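Local coordinates for DUF4276 family protein (Pyrococcus horikoshii, PDB 2P62) that is of unknown function but belongs to a protein family placed among the Toprim-like folds, and is found as an assembly of two chains, at residues Glu66-Ile71 and Phe105-Ser110; Asn121-Thr126 and Lys130-Gly135; Asn197-Thr200 and Gly206-Glu209. All coordinates share one frame; numbering follows the deposited sequence.

Contact 1: Glu66-Ile71 and Phe105-Ser110; sequences EGKQRI and FEWVLS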
ATOM      1  N   GLU A  66      13.326  -7.605  -2.583  1.00 64.59           N
ATOM      2  CA  GLU A  66      14.341  -8.127  -3.477  1.00 68.08           C
ATOM      3  C   GLU A  66      14.135  -9.627  -3.676  1.00 69.79           C
ATOM      4  O   GLU A  66      14.305 -10.144  -4.782  1.00 70.80           O
ATOM      5  CB  GLU A  66      15.737  -7.857  -2.909  1.00 68.83           C
ATOM      6  CG  GLU A  66      16.819  -7.789  -3.976  1.00 71.16           C
ATOM      7  CD  GLU A  66      16.653  -6.581  -4.887  1.00 72.04           C
ATOM      8  OE1 GLU A  66      17.279  -6.541  -5.970  1.00 72.29           O
ATOM      9  OE2 GLU A  66      15.895  -5.664  -4.509  1.00 73.28           O
ATOM     10  N   GLY A  67      13.756 -10.315  -2.604  1.00 70.34           N
ATOM     11  CA  GLY A  67      13.541 -11.749  -2.682  1.00 71.47           C
ATOM     12  C   GLY A  67      14.440 -12.511  -1.725  1.00 72.45           C
ATOM     13  O   GLY A  67      15.645 -12.263  -1.655  1.00 73.09           O
ATOM     14  N   LYS A  68      13.852 -13.445  -0.987  1.00 72.82           N
ATOM     15  CA  LYS A  68      14.593 -14.250  -0.020  1.00 71.97           C
ATOM     16  C   LYS A  68      15.722 -15.012  -0.717  1.00 71.23           C
ATOM     17  O   LYS A  68      16.689 -15.433  -0.080  1.00 71.85           O
ATOM     18  CB  LYS A  68      13.642 -15.245   0.655  1.00 71.64           C
ATOM     19  CG  LYS A  68      14.126 -15.799   1.991  1.00 70.98           C
ATOM     20  CD  LYS A  68      14.016 -14.753   3.089  1.00 69.85           C
ATOM     21  CE  LYS A  68      14.324 -15.343   4.455  1.00 68.66           C
ATOM     22  NZ  LYS A  68      14.063 -14.361   5.541  1.00 67.37           N
ATOM     23  N   GLN A  69      15.596 -15.170  -2.032  1.00 69.24           N
ATOM     24  CA  GLN A  69      16.582 -15.901  -2.819  1.00 67.23           C
ATOM     25  C   GLN A  69      17.502 -15.000  -3.642  1.00 64.68           C
ATOM     26  O   GLN A  69      18.454 -15.475  -4.269  1.00 63.55           O
ATOM     27  CB  GLN A  69      15.855 -16.875  -3.742  1.00 69.80           C
ATOM     28  CG  GLN A  69      16.759 -17.823  -4.495  1.00 73.23           C
ATOM     29  CD  GLN A  69      15.977 -18.813  -5.326  1.00 75.09           C
ATOM     30  OE1 GLN A  69      15.170 -19.580  -4.797  1.00 76.44           O
ATOM     31  NE2 GLN A  69      16.205 -18.802  -6.636  1.00 75.51           N
ATOM     32  N   ARG A  70      17.222 -13.700  -3.636  1.00 61.39           N
ATOM     33  CA  ARG A  70      18.026 -12.755  -4.399  1.00 56.86           C
ATOM     34  C   ARG A  70      19.022 -11.987  -3.527  1.00 53.58           C
ATOM     35  O   ARG A  70      19.986 -11.420  -4.044  1.00 52.68           O
ATOM     36  CB  ARG A  70      17.121 -11.767  -5.139  1.00 59.21           C
ATOM     37  CG  ARG A  70      17.682 -11.330  -6.489  1.00 61.31           C
ATOM     38  CD  ARG A  70      17.081 -10.024  -6.979  1.00 62.19           C
ATOM     39  NE  ARG A  70      17.620  -9.639  -8.282  1.00 64.48           N
ATOM     40  CZ  ARG A  70      17.291 -10.222  -9.433  1.00 66.44           C
ATOM     41  NH1 ARG A  70      16.415 -11.221  -9.450  1.00 66.74           N
ATOM     42  NH2 ARG A  70      17.839  -9.809 -10.568  1.00 66.96           N
ATOM     43  N   ILE A  71      18.789 -11.967  -2.213  1.00 49.77           N
ATOM     44  CA  ILE A  71      19.676 -11.276  -1.274  1.00 47.49           C
ATOM     45  C   ILE A  71      21.137 -11.702  -1.474  1.00 46.41           C
ATOM     46  O   ILE A  71      22.030 -10.858  -1.584  1.00 45.21           O
ATOM     47  CB  ILE A  71      19.284 -11.565   0.206  1.00 48.48           C
ATOM     48  CG1 ILE A  71      17.850 -11.107   0.485  1.00 48.77           C
ATOM     49  CG2 ILE A  71      20.269 -10.886   1.150  1.00 47.59           C
ATOM     50  CD1 ILE A  71      17.600  -9.632   0.276  1.00 48.68           C
ATOM     51  N   PHE A 105      22.355 -13.290  11.931  1.00 26.85           N
ATOM     52  CA  PHE A 105      23.798 -13.361  11.719  1.00 26.91           C
ATOM     53  C   PHE A 105      24.157 -14.606  10.900  1.00 26.76           C
ATOM     54  O   PHE A 105      24.895 -14.523   9.916  1.00 28.99           O
ATOM     55  CB  PHE A 105      24.549 -13.369  13.057  1.00 24.14           C
ATOM     56  CG  PHE A 105      26.040 -13.269  12.906  1.00 23.17           C
ATOM     57  CD1 PHE A 105      26.809 -14.408  12.654  1.00 21.49           C
ATOM     58  CD2 PHE A 105      26.673 -12.029  12.955  1.00 20.77           C
ATOM     59  CE1 PHE A 105      28.191 -14.315  12.449  1.00 18.91           C
ATOM     60  CE2 PHE A 105      28.054 -11.924  12.751  1.00 18.41           C
ATOM     61  CZ  PHE A 105      28.815 -13.075  12.495  1.00 17.54           C
ATOM     62  N   GLU A 106      23.636 -15.760  11.304  1.00 26.61           N
ATOM     63  CA  GLU A 106      23.894 -16.996  10.569  1.00 26.92           C
ATOM     64  C   GLU A 106      23.300 -16.897   9.147  1.00 27.01           C
ATOM     65  O   GLU A 106      23.917 -17.328   8.171  1.00 23.65           O
ATOM     66  CB  GLU A 106      23.289 -18.191  11.317  1.00 25.30           C
ATOM     67  CG  GLU A 106      24.011 -18.554  12.615  1.00 29.09           C
ATOM     68  CD  GLU A 106      23.232 -19.559  13.463  1.00 34.54           C
ATOM     69  OE1 GLU A 106      22.714 -20.545  12.881  1.00 37.20           O
ATOM     70  OE2 GLU A 106      23.141 -19.375  14.705  1.00 29.29           O
ATOM     71  N   TRP A 107      22.108 -16.312   9.036  1.00 26.10           N
ATOM     72  CA  TRP A 107      21.449 -16.159   7.744  1.00 27.52           C
ATOM     73  C   TRP A 107      22.364 -15.423   6.751  1.00 28.51           C
ATOM     74  O   TRP A 107      22.626 -15.900   5.641  1.00 28.79           O
ATOM     75  CB  TRP A 107      20.123 -15.414   7.942  1.00 29.58           C
ATOM     76  CG  TRP A 107      19.301 -15.235   6.699  1.00 30.61           C
ATOM     77  CD1 TRP A 107      18.918 -16.203   5.814  1.00 30.23           C
ATOM     78  CD2 TRP A 107      18.771 -13.998   6.198  1.00 29.74           C
ATOM     79  NE1 TRP A 107      18.184 -15.642   4.789  1.00 30.75           N
ATOM     80  CE2 TRP A 107      18.080 -14.293   5.000  1.00 28.91           C
ATOM     81  CE3 TRP A 107      18.811 -12.670   6.647  1.00 28.94           C
ATOM     82  CZ2 TRP A 107      17.439 -13.307   4.240  1.00 31.40           C
ATOM     83  CZ3 TRP A 107      18.170 -11.684   5.891  1.00 32.08           C
ATOM     84  CH2 TRP A 107      17.493 -12.012   4.700  1.00 30.35           C
ATOM     85  N   VAL A 108      22.878 -14.272   7.160  1.00 28.03           N
ATOM     86  CA  VAL A 108      23.763 -13.510   6.296  1.00 26.32           C
ATOM     87  C   VAL A 108      25.062 -14.272   6.025  1.00 26.00           C
ATOM     88  O   VAL A 108      25.502 -14.383   4.882  1.00 23.77           O
ATOM     89  CB  VAL A 108      24.083 -12.144   6.931  1.00 25.15           C
ATOM     90  CG1 VAL A 108      25.098 -11.376   6.075  1.00 25.02           C
ATOM     91  CG2 VAL A 108      22.797 -11.348   7.074  1.00 22.31           C
ATOM     92  N   LEU A 109      25.664 -14.799   7.086  1.00 25.26           N
ATOM     93  CA  LEU A 109      26.910 -15.544   6.972  1.00 27.22           C
ATOM     94  C   LEU A 109      26.830 -16.669   5.931  1.00 27.68           C
ATOM     95  O   LEU A 109      27.802 -16.934   5.208  1.00 25.52           O
ATOM     96  CB  LEU A 109      27.294 -16.124   8.336  1.00 29.21           C
ATOM     97  CG  LEU A 109      28.717 -16.685   8.394  1.00 30.35           C
ATOM     98  CD1 LEU A 109      29.721 -15.539   8.259  1.00 29.97           C
ATOM     99  CD2 LEU A 109      28.929 -17.426   9.691  1.00 31.73           C
ATOM    100  N   SER A 110      25.675 -17.330   5.863  1.00 27.18           N
ATOM    101  CA  SER A 110      25.456 -18.424   4.915  1.00 28.45           C
ATOM    102  C   SER A 110      25.474 -17.948   3.457  1.00 29.27           C
ATOM    103  O   SER A 110      25.497 -18.767   2.541  1.00 29.50           O
ATOM    104  CB  SER A 110      24.114 -19.117   5.189  1.00 27.81           C
ATOM    105  OG  SER A 110      23.027 -18.357   4.652  1.00 30.05           O
TER

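Contact 2: Asn121-Thr126 and Lys130-Gly135; sequences NGAIVT and KIYPYG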
ATOM      1  N   ASN A 121      33.154  -5.708  15.773  1.00 42.48           N
ATOM      2  CA  ASN A 121      32.029  -4.962  16.332  1.00 43.79           C
ATOM      3  C   ASN A 121      30.703  -5.545  15.875  1.00 43.52           C
ATOM      4  O   ASN A 121      29.806  -4.811  15.458  1.00 43.83           O
ATOM      5  CB  ASN A 121      32.092  -3.492  15.910  1.00 47.26           C
ATOM      6  CG  ASN A 121      33.285  -2.764  16.503  1.00 52.16           C
ATOM      7  OD1 ASN A 121      33.605  -1.641  16.096  1.00 54.23           O
ATOM      8  ND2 ASN A 121      33.947  -3.393  17.476  1.00 52.42           N
ATOM      9  N   GLY A 122      30.582  -6.865  15.943  1.00 42.59           N
ATOM     10  CA  GLY A 122      29.345  -7.498  15.529  1.00 40.22           C
ATOM     11  C   GLY A 122      29.079  -7.431  14.032  1.00 37.63           C
ATOM     12  O   GLY A 122      28.001  -7.807  13.584  1.00 38.47           O
ATOM     13  N   ALA A 123      30.043  -6.952  13.252  1.00 34.82           N
ATOM     14  CA  ALA A 123      29.861  -6.885  11.807  1.00 31.21           C
ATOM     15  C   ALA A 123      30.722  -7.937  11.112  1.00 29.39           C
ATOM     16  O   ALA A 123      31.740  -8.367  11.651  1.00 27.76           O
ATOM     17  CB  ALA A 123      30.217  -5.508  11.301  1.00 31.60           C
ATOM     18  N   ILE A 124      30.295  -8.368   9.928  1.00 27.03           N
ATOM     19  CA  ILE A 124      31.038  -9.358   9.143  1.00 24.52           C
ATOM     20  C   ILE A 124      31.825  -8.553   8.099  1.00 26.40           C
ATOM     21  O   ILE A 124      31.234  -7.881   7.249  1.00 27.40           O
ATOM     22  CB  ILE A 124      30.073 -10.355   8.420  1.00 23.32           C
ATOM     23  CG1 ILE A 124      29.230 -11.110   9.446  1.00 21.24           C
ATOM     24  CG2 ILE A 124      30.861 -11.369   7.603  1.00 21.13           C
ATOM     25  CD1 ILE A 124      28.204 -12.036   8.828  1.00 19.13           C
ATOM     26  N   VAL A 125      33.152  -8.609   8.169  1.00 26.02           N
ATOM     27  CA  VAL A 125      33.975  -7.853   7.234  1.00 24.88           C
ATOM     28  C   VAL A 125      34.580  -8.771   6.188  1.00 26.87           C
ATOM     29  O   VAL A 125      35.243  -9.755   6.511  1.00 29.65           O
ATOM     30  CB  VAL A 125      35.126  -7.084   7.967  1.00 25.09           C
ATOM     31  CG1 VAL A 125      35.859  -6.182   6.994  1.00 22.32           C
ATOM     32  CG2 VAL A 125      34.572  -6.258   9.123  1.00 21.62           C
ATOM     33  N   THR A 126      34.328  -8.445   4.928  1.00 26.15           N
ATOM     34  CA  THR A 126      34.856  -9.223   3.824  1.00 24.39           C
ATOM     35  C   THR A 126      34.991  -8.271   2.651  1.00 25.59           C
ATOM     36  O   THR A 126      34.145  -7.397   2.453  1.00 25.19           O
ATOM     37  CB  THR A 126      33.917 -10.404   3.463  1.00 24.24           C
ATOM     38  OG1 THR A 126      34.500 -11.180   2.411  1.00 25.93           O
ATOM     39  CG2 THR A 126      32.564  -9.905   3.022  1.00 21.14           C
ATOM     40  N   LYS A 130      31.921  -3.760   5.534  1.00 24.63           N
ATOM     41  CA  LYS A 130      31.307  -4.115   6.811  1.00 26.16           C
ATOM     42  C   LYS A 130      29.841  -4.513   6.630  1.00 25.98           C
ATOM     43  O   LYS A 130      29.003  -3.684   6.292  1.00 24.61           O
ATOM     44  CB  LYS A 130      31.399  -2.949   7.803  1.00 26.51           C
ATOM     45  CG  LYS A 130      32.777  -2.716   8.377  1.00 30.70           C
ATOM     46  CD  LYS A 130      32.747  -1.637   9.441  1.00 34.04           C
ATOM     47  CE  LYS A 130      34.155  -1.306   9.895  1.00 36.43           C
ATOM     48  NZ  LYS A 130      35.005  -0.990   8.713  1.00 37.82           N
ATOM     49  N   ILE A 131      29.535  -5.784   6.857  1.00 25.84           N
ATOM     50  CA  ILE A 131      28.168  -6.266   6.722  1.00 24.80           C
ATOM     51  C   ILE A 131      27.515  -6.379   8.101  1.00 26.72           C
ATOM     52  O   ILE A 131      27.991  -7.104   8.978  1.00 26.46           O
ATOM     53  CB  ILE A 131      28.152  -7.619   5.990  1.00 23.84           C
ATOM     54  CG1 ILE A 131      28.819  -7.446   4.614  1.00 25.42           C
ATOM     55  CG2 ILE A 131      26.709  -8.108   5.823  1.00 21.38           C
ATOM     56  CD1 ILE A 131      29.148  -8.757   3.841  1.00 24.91           C
ATOM     57  N   TYR A 132      26.428  -5.639   8.288  1.00 26.10           N
ATOM     58  CA  TYR A 132      25.734  -5.638   9.561  1.00 26.59           C
ATOM     59  C   TYR A 132      24.410  -6.373   9.550  1.00 26.20           C
ATOM     60  O   TYR A 132      23.418  -5.891   9.012  1.00 26.17           O
ATOM     61  CB  TYR A 132      25.489  -4.202  10.038  1.00 27.69           C
ATOM     62  CG  TYR A 132      26.733  -3.437  10.417  1.00 32.16           C
ATOM     63  CD1 TYR A 132      27.281  -3.545  11.699  1.00 31.97           C
ATOM     64  CD2 TYR A 132      27.357  -2.575   9.500  1.00 32.04           C
ATOM     65  CE1 TYR A 132      28.411  -2.812  12.058  1.00 32.55           C
ATOM     66  CE2 TYR A 132      28.489  -1.843   9.856  1.00 32.20           C
ATOM     67  CZ  TYR A 132      29.006  -1.965  11.135  1.00 33.55           C
ATOM     68  OH  TYR A 132      30.107  -1.225  11.495  1.00 37.70           O
ATOM     69  N   PRO A 133      24.389  -7.577  10.115  1.00 26.77           N
ATOM     70  CA  PRO A 133      23.125  -8.316  10.144  1.00 25.90           C
ATOM     71  C   PRO A 133      22.349  -7.838  11.377  1.00 25.58           C
ATOM     72  O   PRO A 133      22.877  -7.822  12.488  1.00 24.52           O
ATOM     73  CB  PRO A 133      23.567  -9.779  10.209  1.00 26.44           C
ATOM     74  CG  PRO A 133      24.930  -9.722  10.851  1.00 29.40           C
ATOM     75  CD  PRO A 133      25.555  -8.452  10.344  1.00 26.95           C
ATOM     76  N   TYR A 134      21.107  -7.412  11.176  1.00 25.61           N
ATOM     77  CA  TYR A 134      20.320  -6.914  12.290  1.00 25.01           C
ATOM     78  C   TYR A 134      18.917  -7.496  12.368  1.00 25.90           C
ATOM     79  O   TYR A 134      18.185  -7.513  11.382  1.00 24.42           O
ATOM     80  CB  TYR A 134      20.250  -5.388  12.212  1.00 25.33           C
ATOM     81  CG  TYR A 134      19.540  -4.736  13.370  1.00 27.40           C
ATOM     82  CD1 TYR A 134      18.174  -4.457  13.309  1.00 29.54           C
ATOM     83  CD2 TYR A 134      20.229  -4.417  14.543  1.00 26.74           C
ATOM     84  CE1 TYR A 134      17.510  -3.872  14.390  1.00 29.71           C
ATOM     85  CE2 TYR A 134      19.573  -3.836  15.630  1.00 28.51           C
ATOM     86  CZ  TYR A 134      18.218  -3.566  15.544  1.00 30.45           C
ATOM     87  OH  TYR A 134      17.571  -2.979  16.607  1.00 33.30           O
ATOM     88  N   GLY A 135      18.554  -7.978  13.555  1.00 27.62           N
ATOM     89  CA  GLY A 135      17.232  -8.543  13.759  1.00 27.70           C
ATOM     90  C   GLY A 135      16.308  -7.495  14.353  1.00 28.79           C
ATOM     91  O   GLY A 135      16.618  -6.927  15.397  1.00 28.08           O
TER

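Contact 3: Asn197-Thr200 and Gly206-Glu209; sequences NDYT and GLYE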
ATOM      1  N   ASN A 197      -5.618   6.599  15.230  1.00 31.23           N
ATOM      2  CA  ASN A 197      -5.074   7.834  14.667  1.00 31.27           C
ATOM      3  C   ASN A 197      -5.917   8.318  13.499  1.00 31.57           C
ATOM      4  O   ASN A 197      -5.555   9.273  12.812  1.00 32.05           O
ATOM      5  CB  ASN A 197      -3.632   7.632  14.198  1.00 31.33           C
ATOM      6  CG  ASN A 197      -2.694   7.272  15.333  1.00 33.11           C
ATOM      7  OD1 ASN A 197      -1.484   7.173  15.142  1.00 34.66           O
ATOM      8  ND2 ASN A 197      -3.250   7.070  16.523  1.00 33.08           N
ATOM      9  N   ASP A 198      -7.052   7.661  13.293  1.00 33.03           N
ATOM     10  CA  ASP A 198      -7.954   8.007  12.201  1.00 34.03           C
ATOM     11  C   ASP A 198      -7.179   8.070  10.883  1.00 32.13           C
ATOM     12  O   ASP A 198      -7.260   9.056  10.145  1.00 33.14           O
ATOM     13  CB  ASP A 198      -8.631   9.356  12.471  1.00 38.10           C
ATOM     14  CG  ASP A 198      -9.865   9.581  11.589  1.00 42.97           C
ATOM     15  OD1 ASP A 198     -10.181  10.754  11.283  1.00 46.04           O
ATOM     16  OD2 ASP A 198     -10.525   8.585  11.213  1.00 41.74           O
ATOM     17  N   TYR A 199      -6.420   7.013  10.599  1.00 29.26           N
ATOM     18  CA  TYR A 199      -5.632   6.927   9.372  1.00 25.98           C
ATOM     19  C   TYR A 199      -6.538   6.534   8.225  1.00 25.70           C
ATOM     20  O   TYR A 199      -7.179   5.491   8.273  1.00 22.68           O
ATOM     21  CB  TYR A 199      -4.542   5.876   9.504  1.00 25.43           C
ATOM     22  CG  TYR A 199      -3.665   5.774   8.282  1.00 24.31           C
ATOM     23  CD1 TYR A 199      -2.904   6.863   7.855  1.00 24.30           C
ATOM     24  CD2 TYR A 199      -3.590   4.591   7.551  1.00 21.30           C
ATOM     25  CE1 TYR A 199      -2.088   6.774   6.732  1.00 23.82           C
ATOM     26  CE2 TYR A 199      -2.782   4.493   6.430  1.00 21.56           C
ATOM     27  CZ  TYR A 199      -2.034   5.584   6.027  1.00 24.30           C
ATOM     28  OH  TYR A 199      -1.228   5.491   4.915  1.00 29.56           O
ATOM     29  N   THR A 200      -6.569   7.359   7.184  1.00 26.32           N
ATOM     30  CA  THR A 200      -7.418   7.091   6.035  1.00 26.72           C
ATOM     31  C   THR A 200      -6.672   6.492   4.847  1.00 27.15           C
ATOM     32  O   THR A 200      -7.292   6.050   3.879  1.00 25.88           O
ATOM     33  CB  THR A 200      -8.094   8.369   5.554  1.00 27.41           C
ATOM     34  OG1 THR A 200      -7.087   9.311   5.183  1.00 27.13           O
ATOM     35  CG2 THR A 200      -8.958   8.971   6.658  1.00 28.57           C
ATOM     36  N   GLY A 206       2.419   3.939   5.062  1.00 23.80           N
ATOM     37  CA  GLY A 206       2.183   5.373   5.042  1.00 23.79           C
ATOM     38  C   GLY A 206       1.858   5.903   6.426  1.00 25.25           C
ATOM     39  O   GLY A 206       2.159   7.052   6.753  1.00 26.10           O
ATOM     40  N   LEU A 207       1.238   5.060   7.244  1.00 25.41           N
ATOM     41  CA  LEU A 207       0.874   5.435   8.604  1.00 25.67           C
ATOM     42  C   LEU A 207       2.124   5.586   9.476  1.00 25.14           C
ATOM     43  O   LEU A 207       2.216   6.497  10.302  1.00 25.28           O
ATOM     44  CB  LEU A 207      -0.067   4.381   9.204  1.00 23.83           C
ATOM     45  CG  LEU A 207      -0.358   4.483  10.708  1.00 25.16           C
ATOM     46  CD1 LEU A 207      -1.051   5.814  11.027  1.00 20.75           C
ATOM     47  CD2 LEU A 207      -1.213   3.305  11.133  1.00 23.42           C
ATOM     48  N   TYR A 208       3.090   4.696   9.285  1.00 24.89           N
ATOM     49  CA  TYR A 208       4.325   4.749  10.064  1.00 25.44           C
ATOM     50  C   TYR A 208       5.058   6.075   9.827  1.00 25.85           C
ATOM     51  O   TYR A 208       5.516   6.716  10.782  1.00 26.08           O
ATOM     52  CB  TYR A 208       5.207   3.540   9.720  1.00 22.02           C
ATOM     53  CG  TYR A 208       4.490   2.218   9.927  1.00 20.01           C
ATOM     54  CD1 TYR A 208       4.909   1.063   9.268  1.00 20.10           C
ATOM     55  CD2 TYR A 208       3.353   2.133  10.745  1.00 21.58           C
ATOM     56  CE1 TYR A 208       4.212  -0.139   9.412  1.00 19.42           C
ATOM     57  CE2 TYR A 208       2.647   0.931  10.896  1.00 18.72           C
ATOM     58  CZ  TYR A 208       3.082  -0.197  10.221  1.00 19.67           C
ATOM     59  OH  TYR A 208       2.390  -1.385  10.300  1.00 17.63           O
ATOM     60  N   GLU A 209       5.154   6.480   8.559  1.00 25.69           N
ATOM     61  CA  GLU A 209       5.797   7.742   8.177  1.00 28.37           C
ATOM     62  C   GLU A 209       5.075   8.912   8.832  1.00 28.55           C
ATOM     63  O   GLU A 209       5.700   9.781   9.440  1.00 29.96           O
ATOM     64  CB  GLU A 209       5.762   7.947   6.651  1.00 28.73           C
ATOM     65  CG  GLU A 209       6.712   7.055   5.852  1.00 34.24           C
ATOM     66  CD  GLU A 209       6.658   7.304   4.343  1.00 35.60           C
ATOM     67  OE1 GLU A 209       6.901   8.455   3.915  1.00 36.30           O
ATOM     68  OE2 GLU A 209       6.372   6.344   3.591  1.00 34.81           O
TER

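Contact 1: Glu66-Ile71 and Phe105-Ser110
Lys68 (chi1 -159°) and Trp107 (chi1 -177°) both swing their CG away from the backbone N, and the lysine chain, bent once at chi2, runs out obliquely across one face of the indole that helix 104-109 extends toward it. Lys68 CE lies 3.7 Å from Trp107 CZ2, and the ammonium NZ stands off that face, 4.3 Å from the centroid of the six-membered ring and 31° off its normal. This is an off-centre cation-pi contact. On the other side of the ring plane Ile71 CG1 approaches obliquely, 4.3 Å from Trp107 CH2, at the start of helix 71-84. There Gly67 O accepts from both Arg70 N at 2.9 Å and Ile71 N at 3.2 Å. Arg96 makes a further cation-pi contact with the indole, and Phe111 meets it edge-to-face. Were Trp107 replaced by an alanine, the Lys68 ammonium and Arg96 would probably lose their aromatic partner and a gap would open beside Ile71. No hydrogen bond joins the two segments; with NZ close to Arg96 and in a long, weak ion pair with Glu100, the pi cloud is likely to temper the local positive charge.

Contact 2: Asn121-Thr126 and Lys130-Gly135
Ala123 and Tyr132 meet methyl over ring: Ala123 CB sits above one face of the tyrosine, displaced toward its rim, 3.3 Å from Tyr132 CE1 and 26° off the normal through the centroid, a CH-pi contact. The ring is turned there although its first bond leaves the strand away from Ala123, with CG anti to the carbonyl carbon (chi1 -68°). Asn121 O lies at the ring's edge, and Tyr93 of the neighbouring strand stacks on the same ring. The two strands form a beta hairpin and run antiparallel at 151°. Ile124 and Ile131 make its hydrogen-bonded pair. Ile124 N donates to Ile131 O at 2.8 Å. In return, Ile131 N donates to Ile124 O at 2.7 Å. Their side chains share a face, Ile124 CB to Ile131 CB 4.1 Å. On that face helix 104-109 packs against both isoleucines and Pro133. Thr126 CG2 angles across to Ile131 CD1 at 3.7 Å, while its OG1 is hydrogen-bonded to Glu116 O. Val125 and Lys130, a non-hydrogen-bonded pair, project from the reverse face side by side in the same direction, Val125 CG2 4.0 Å from Lys130 CG. The polar backbone atoms of the buried isoleucine pair thus satisfy one another, which is likely to lower the cost of burying this aliphatic face against helix 104-109.

Contact 3: Asn197-Thr200 and Gly206-Glu209
The hydroxyl of Tyr199, hydrogen-bonded to the carbonyl O of Cys203, reaches across to the first turn of helix 204-218, where Tyr199 OH lies 3.4 Å from Gly206 CA. The tyrosine belongs to the Schellman motif that ends helix 186-196, in which Asp198, with positive phi, is the C-prime residue: Tyr199 N bonds to Ser194 O and Asp198 N to Ile195 O. The contact spans the loop between helices 186-196 and 204-218, the side chain from the loop lying back over the start of the next helix.

Leu207 covers one face of the ring. Its CB stands 3.7 Å from the centroid of the Tyr199 ring and just 3° off the normal, a CH-pi contact over the middle of the face. The leucine has CG anti to its backbone N (chi1 170°), which carries CD1 back along the ring to its root, 3.8 Å from Tyr199 CG and equally near Tyr199 CB. At the far end of the ring, the Leu207 N lies 3.5 Å from Tyr199 CZ; although it is also near the hydroxyl, its angle is too poor for a hydrogen bond. Leu193 and Ser194 of helix 186-196 also pack on the leucine, so the two helices and their connecting loop share this residue.

The second subunit lies close by. Thr200 packs on Lys187 of that subunit, Asp198 makes a long, weak ion pair with its Lys180, and Cys203 is known to form an interchain disulfide, which places this turn at the dimer contact. Gly206 leaves room for the hydroxyl: a CB modelled on Gly206 would lie about 2.4 Å from Tyr199 OH, a clash.

Contacts 1, 2 and 3 come in series along the chain, with no interleaving. The first two are neighbours, their centres about 13 Å apart, and both belong to the region of the mixed sheet: helix 104-109, which carries Trp107 in contact 1, turns Phe105 and Val108 onto Pro133, Ile124 and Ile131 of contact 2, with Phe105 CD2 3.6 Å from Pro133 CG. Contact 3 stands apart in the helical portion, across the centre of the chain, its centre about 31 Å from that of contact 1 and about 33 Å from that of contact 2. Contacts 1 and 2 thus lie together on the sheet and helix 104-109, whereas contact 3, which touches neither, lies where the helical part meets the second subunit.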